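Local structure of uncharacterized conserved protein (Sinorhizobium meliloti, 4EZB) at residues I27-F32 with S38-L43; V147-P152 with E156-L161. The protein is of unknown function but is probably an oxidoreductase that uses a nicotinamide dinucleotide. One frame throughout, in Å; residues are numbered along the deposited sequence.

In the fold
Following the chain from its N terminus, contact 1 comes first: strand 26-30 runs out through a short turn and helix 34-44 brings the chain back, so 27-32 meets 38-43 inside the opening beta-alpha-beta unit. Contact 2 closes a later and separate loop, where strand 141-147 passes through 148-158 into the antiparallel strand 159-163. The two loops follow in series, neither nesting nor crossing, with centres about 13 Å apart. They nevertheless touch, since Val151 and Glu156 of contact 2 pack on Ser38, Ile39 and Leu43 of helix 34-44. Contact 1 fixes that helix to the parallel part of the mixed sheet, and contact 2 joins the strands where its direction reverses.

Contact 1 of 2, residues I27-F32 with S38-L43; sequences IAFIGF and SIAGGL
This is a buried, wholly apolar strand-to-helix packing contact, in which Ile27, Phe29 and Phe32 meet Ile39, Ala40 and Leu43 of 38-43. Strand 27-30 and helix 38-43 run nearly antiparallel, at 160°, with their axes 10.8 Å apart, a separation bridged by side chains alone. Phe29 is central and carries the largest share of the buried surface. Its CB points toward the helix and, with CG anti to the carbonyl carbon and beside the backbone N (chi1 -64°), the outer ring atoms do the touching. There Phe29 CE1 lies 3.6 Å from Ala40 CB, a methyl that approaches obliquely, while Ile39 CG2 sits in the ring plane at the edge, 3.7 Å from Phe29 CE2. The same Ala40 methyl meets the edge of a second ring, with Phe32 CE1 4.1 Å from Ala40 CB. Strand, turn and helix form the first beta-alpha part of a Rossmann-type unit, consistent with Gly31 opening a GxGxxA-like turn, which in such folds often faces a dinucleotide and may do so in this protein. The positive phi of Gly31 (100°) would press a beta carbon against the preceding carbonyl oxygen. At the other end of the strand, Ile27 CD1 reaches Leu43 CD2 at 3.9 Å, the two side chains crossing at about a right angle. Replacing Phe29 by an alanine would probably open a gap under the helix, leaving Ile39 CG2 without its aromatic edge. Strand 50-54 extends the same apolar layer: Ala53 touches both phenylalanines, and Leu51 packs against Ala40 and Leu43.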
# COMPACT_ATOMS: atom_id res chain seq x y z
N ILE A 27 -40.72 -6.75 11.01
CA ILE A 27 -39.33 -6.48 11.37
C ILE A 27 -39.26 -5.91 12.78
O ILE A 27 -39.99 -4.97 13.10
CB ILE A 27 -38.70 -5.47 10.40
CG1 ILE A 27 -38.81 -6.00 8.96
CG2 ILE A 27 -37.25 -5.18 10.78
CD1 ILE A 27 -38.73 -4.93 7.89
N ALA A 28 -38.38 -6.48 13.62
CA ALA A 28 -38.10 -5.92 14.95
C ALA A 28 -36.66 -5.46 15.05
O ALA A 28 -35.76 -6.22 14.80
CB ALA A 28 -38.40 -6.94 16.05
N PHE A 29 -36.46 -4.19 15.40
CA PHE A 29 -35.12 -3.69 15.70
C PHE A 29 -34.76 -4.06 17.13
O PHE A 29 -35.61 -4.06 18.02
CB PHE A 29 -35.04 -2.18 15.53
CG PHE A 29 -35.29 -1.71 14.12
CD1 PHE A 29 -36.58 -1.49 13.66
CD2 PHE A 29 -34.23 -1.46 13.26
CE1 PHE A 29 -36.81 -1.05 12.36
CE2 PHE A 29 -34.45 -1.02 11.95
CZ PHE A 29 -35.75 -0.81 11.50
N ILE A 30 -33.50 -4.42 17.36
CA ILE A 30 -32.97 -4.42 18.72
C ILE A 30 -31.94 -3.33 18.77
O ILE A 30 -30.93 -3.38 18.08
CB ILE A 30 -32.40 -5.77 19.18
CG1 ILE A 30 -33.53 -6.80 19.24
CG2 ILE A 30 -31.78 -5.59 20.58
CD1 ILE A 30 -33.12 -8.22 19.56
N GLY A 31 -32.24 -2.32 19.58
CA GLY A 31 -31.53 -1.05 19.55
C GLY A 31 -32.42 -0.11 18.77
O GLY A 31 -32.87 -0.45 17.68
N PHE A 32 -32.71 1.05 19.35
CA PHE A 32 -33.41 2.10 18.64
C PHE A 32 -32.66 3.43 18.71
O PHE A 32 -33.20 4.45 19.15
CB PHE A 32 -34.86 2.24 19.13
CG PHE A 32 -35.78 2.81 18.08
CD1 PHE A 32 -35.79 2.30 16.78
CD2 PHE A 32 -36.65 3.86 18.39
CE1 PHE A 32 -36.64 2.82 15.81
CE2 PHE A 32 -37.49 4.39 17.42
CZ PHE A 32 -37.48 3.87 16.13
N SER A 38 -33.19 6.14 11.50
CA SER A 38 -33.13 6.45 10.07
C SER A 38 -33.57 5.28 9.18
O SER A 38 -34.32 5.49 8.23
CB SER A 38 -31.75 6.93 9.67
OG SER A 38 -30.76 6.19 10.35
N ILE A 39 -33.12 4.06 9.48
CA ILE A 39 -33.59 2.90 8.72
C ILE A 39 -35.11 2.77 8.83
O ILE A 39 -35.81 2.70 7.81
CB ILE A 39 -32.90 1.57 9.11
CG1 ILE A 39 -31.48 1.54 8.55
CG2 ILE A 39 -33.69 0.38 8.56
CD1 ILE A 39 -30.60 0.46 9.16
N ALA A 40 -35.62 2.76 10.06
CA ALA A 40 -37.06 2.62 10.30
C ALA A 40 -37.81 3.83 9.75
O ALA A 40 -38.97 3.72 9.35
CB ALA A 40 -37.36 2.45 11.78
N GLY A 41 -37.12 4.96 9.73
CA GLY A 41 -37.62 6.19 9.09
C GLY A 41 -38.07 5.96 7.66
O GLY A 41 -39.26 6.11 7.36
N GLY A 42 -37.13 5.58 6.81
CA GLY A 42 -37.39 5.33 5.38
C GLY A 42 -38.36 4.20 5.06
O GLY A 42 -38.90 4.13 3.96
N LEU A 43 -38.59 3.31 6.02
CA LEU A 43 -39.53 2.20 5.85
C LEU A 43 -40.92 2.55 6.36
O LEU A 43 -41.92 2.02 5.87
CB LEU A 43 -39.03 0.97 6.61
CG LEU A 43 -38.31 -0.21 5.95
CD1 LEU A 43 -37.07 0.23 5.20
CD2 LEU A 43 -37.96 -1.23 7.02

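Contact 2 of 2, residues V147-P152 with E156-L161; sequences VMARVP and EKVPIL
Val147 and Ile160 form an antiparallel, non-hydrogen-bonded pair with their CA atoms 4.5 Å apart, and one residue further on Met148 N donates to Pro159 O at 2.8 Å. That bond is fairly straight, with an N-H...O angle of 156°, and the nitrogen lies nearly in line with the carbonyl (C=O...N 164°). Val147 and Ile160 point to the same face of the sheet, side by side, with Leu120 touching both. Val158 fills the inside of the turn. Its CG2, anti to the backbone N because chi1 is 65°, comes within 3.7 Å of Val147 CG1, and the two valines cross at about a right angle. The same methyl also lies 3.5 Å from Ala149 O and packs more loosely on Val151, so one branch serves both the strand end and the loop. Pro159 takes another part of the loop: its CG is 3.7 Å from Met148 CB and also meets the Ala149 methyl. Met148, present as selenomethionine, is bent at chi2 and chi3, which carries its chain obliquely across Leu161 with Met148 SE 3.9 Å from Leu161 CD1. Beyond this pair, helix 190-218 covers both residues, and its Lys195 donates to Val147 O. On the helix 34-44 side, Val151 also packs against Ala35. Together the bridge, the one hydrogen bond between the two segments and the valine-filled interior are those of a beta hairpin with a long irregular loop, joining strands 141-147 and 159-163 at the point where the parallel Rossmann-type sheet gives way to an antiparallel strand.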
# COMPACT_ATOMS: atom_id res chain seq x y z
N VAL A 147 -22.72 -3.22 7.63
CA VAL A 147 -23.22 -1.97 7.09
C VAL A 147 -22.04 -1.25 6.46
O VAL A 147 -21.00 -1.13 7.10
CB VAL A 147 -23.88 -1.14 8.18
CG1 VAL A 147 -24.51 0.12 7.60
CG2 VAL A 147 -24.91 -2.01 8.90
N MSE A 148 -22.20 -0.83 5.21
CA MSE A 148 -21.04 -0.40 4.39
C MSE A 148 -20.82 1.09 4.34
O MSE A 148 -19.82 1.55 3.78
CB MSE A 148 -21.18 -0.89 2.94
CG MSE A 148 -21.14 -2.41 2.83
SE MSE A 148 -19.55 -3.14 3.75
CE MSE A 148 -18.17 -2.20 2.68
N ALA A 149 -21.75 1.84 4.89
CA ALA A 149 -21.64 3.29 4.92
C ALA A 149 -22.31 3.80 6.18
O ALA A 149 -23.05 3.05 6.83
CB ALA A 149 -22.32 3.90 3.69
N ARG A 150 -22.09 5.06 6.51
CA ARG A 150 -22.87 5.69 7.57
C ARG A 150 -24.34 5.74 7.17
O ARG A 150 -24.67 5.87 5.98
CB ARG A 150 -22.32 7.07 7.92
CG ARG A 150 -20.94 7.03 8.58
CD ARG A 150 -20.71 8.21 9.52
NE ARG A 150 -20.65 9.50 8.82
CZ ARG A 150 -21.65 10.37 8.75
NH1 ARG A 150 -22.82 10.12 9.34
NH2 ARG A 150 -21.49 11.51 8.08
N VAL A 151 -25.22 5.60 8.15
CA VAL A 151 -26.65 5.35 7.90
C VAL A 151 -27.48 6.62 7.63
O VAL A 151 -28.26 6.64 6.66
CB VAL A 151 -27.28 4.46 9.01
CG1 VAL A 151 -28.69 4.07 8.62
CG2 VAL A 151 -26.43 3.22 9.24
N PRO A 152 -27.30 7.69 8.47
CA PRO A 152 -27.99 8.96 8.24
C PRO A 152 -28.09 9.42 6.76
O PRO A 152 -29.21 9.67 6.30
CB PRO A 152 -27.18 9.95 9.09
CG PRO A 152 -26.73 9.14 10.25
CD PRO A 152 -26.55 7.72 9.75
N GLU A 156 -32.73 3.73 4.81
CA GLU A 156 -32.98 2.30 4.55
C GLU A 156 -32.29 1.71 3.30
O GLU A 156 -32.40 0.50 3.03
CB GLU A 156 -34.49 2.05 4.49
CG GLU A 156 -35.12 2.33 3.14
CD GLU A 156 -35.44 3.79 2.89
OE1 GLU A 156 -34.66 4.68 3.31
OE2 GLU A 156 -36.48 4.06 2.26
N LYS A 157 -31.60 2.56 2.55
CA LYS A 157 -30.93 2.15 1.32
C LYS A 157 -29.42 2.14 1.51
O LYS A 157 -28.65 1.99 0.55
CB LYS A 157 -31.34 3.06 0.17
CG LYS A 157 -32.85 3.13 -0.02
CD LYS A 157 -33.21 3.38 -1.47
CE LYS A 157 -34.71 3.58 -1.63
NZ LYS A 157 -35.51 2.43 -1.14
N VAL A 158 -29.00 2.34 2.75
CA VAL A 158 -27.62 2.13 3.14
C VAL A 158 -27.19 0.74 2.65
O VAL A 158 -27.96 -0.25 2.77
CB VAL A 158 -27.49 2.30 4.68
CG1 VAL A 158 -28.26 1.21 5.45
CG2 VAL A 158 -26.04 2.39 5.13
N PRO A 159 -26.00 0.67 2.01
CA PRO A 159 -25.49 -0.62 1.54
C PRO A 159 -25.20 -1.56 2.72
O PRO A 159 -24.43 -1.21 3.63
CB PRO A 159 -24.20 -0.26 0.78
CG PRO A 159 -23.82 1.11 1.29
CD PRO A 159 -25.12 1.80 1.63
N ILE A 160 -25.87 -2.71 2.72
CA ILE A 160 -25.61 -3.77 3.70
C ILE A 160 -25.14 -5.03 2.97
O ILE A 160 -25.74 -5.42 1.98
CB ILE A 160 -26.85 -4.04 4.58
CG1 ILE A 160 -27.11 -2.82 5.47
CG2 ILE A 160 -26.65 -5.28 5.45
CD1 ILE A 160 -28.45 -2.78 6.18
N LEU A 161 -24.03 -5.62 3.43
CA LEU A 161 -23.65 -6.95 2.98
C LEU A 161 -24.18 -8.00 3.97
O LEU A 161 -24.12 -7.79 5.19
CB LEU A 161 -22.13 -7.05 2.85
CG LEU A 161 -21.46 -6.07 1.84
CD1 LEU A 161 -19.98 -6.37 1.66
CD2 LEU A 161 -22.16 -6.05 0.47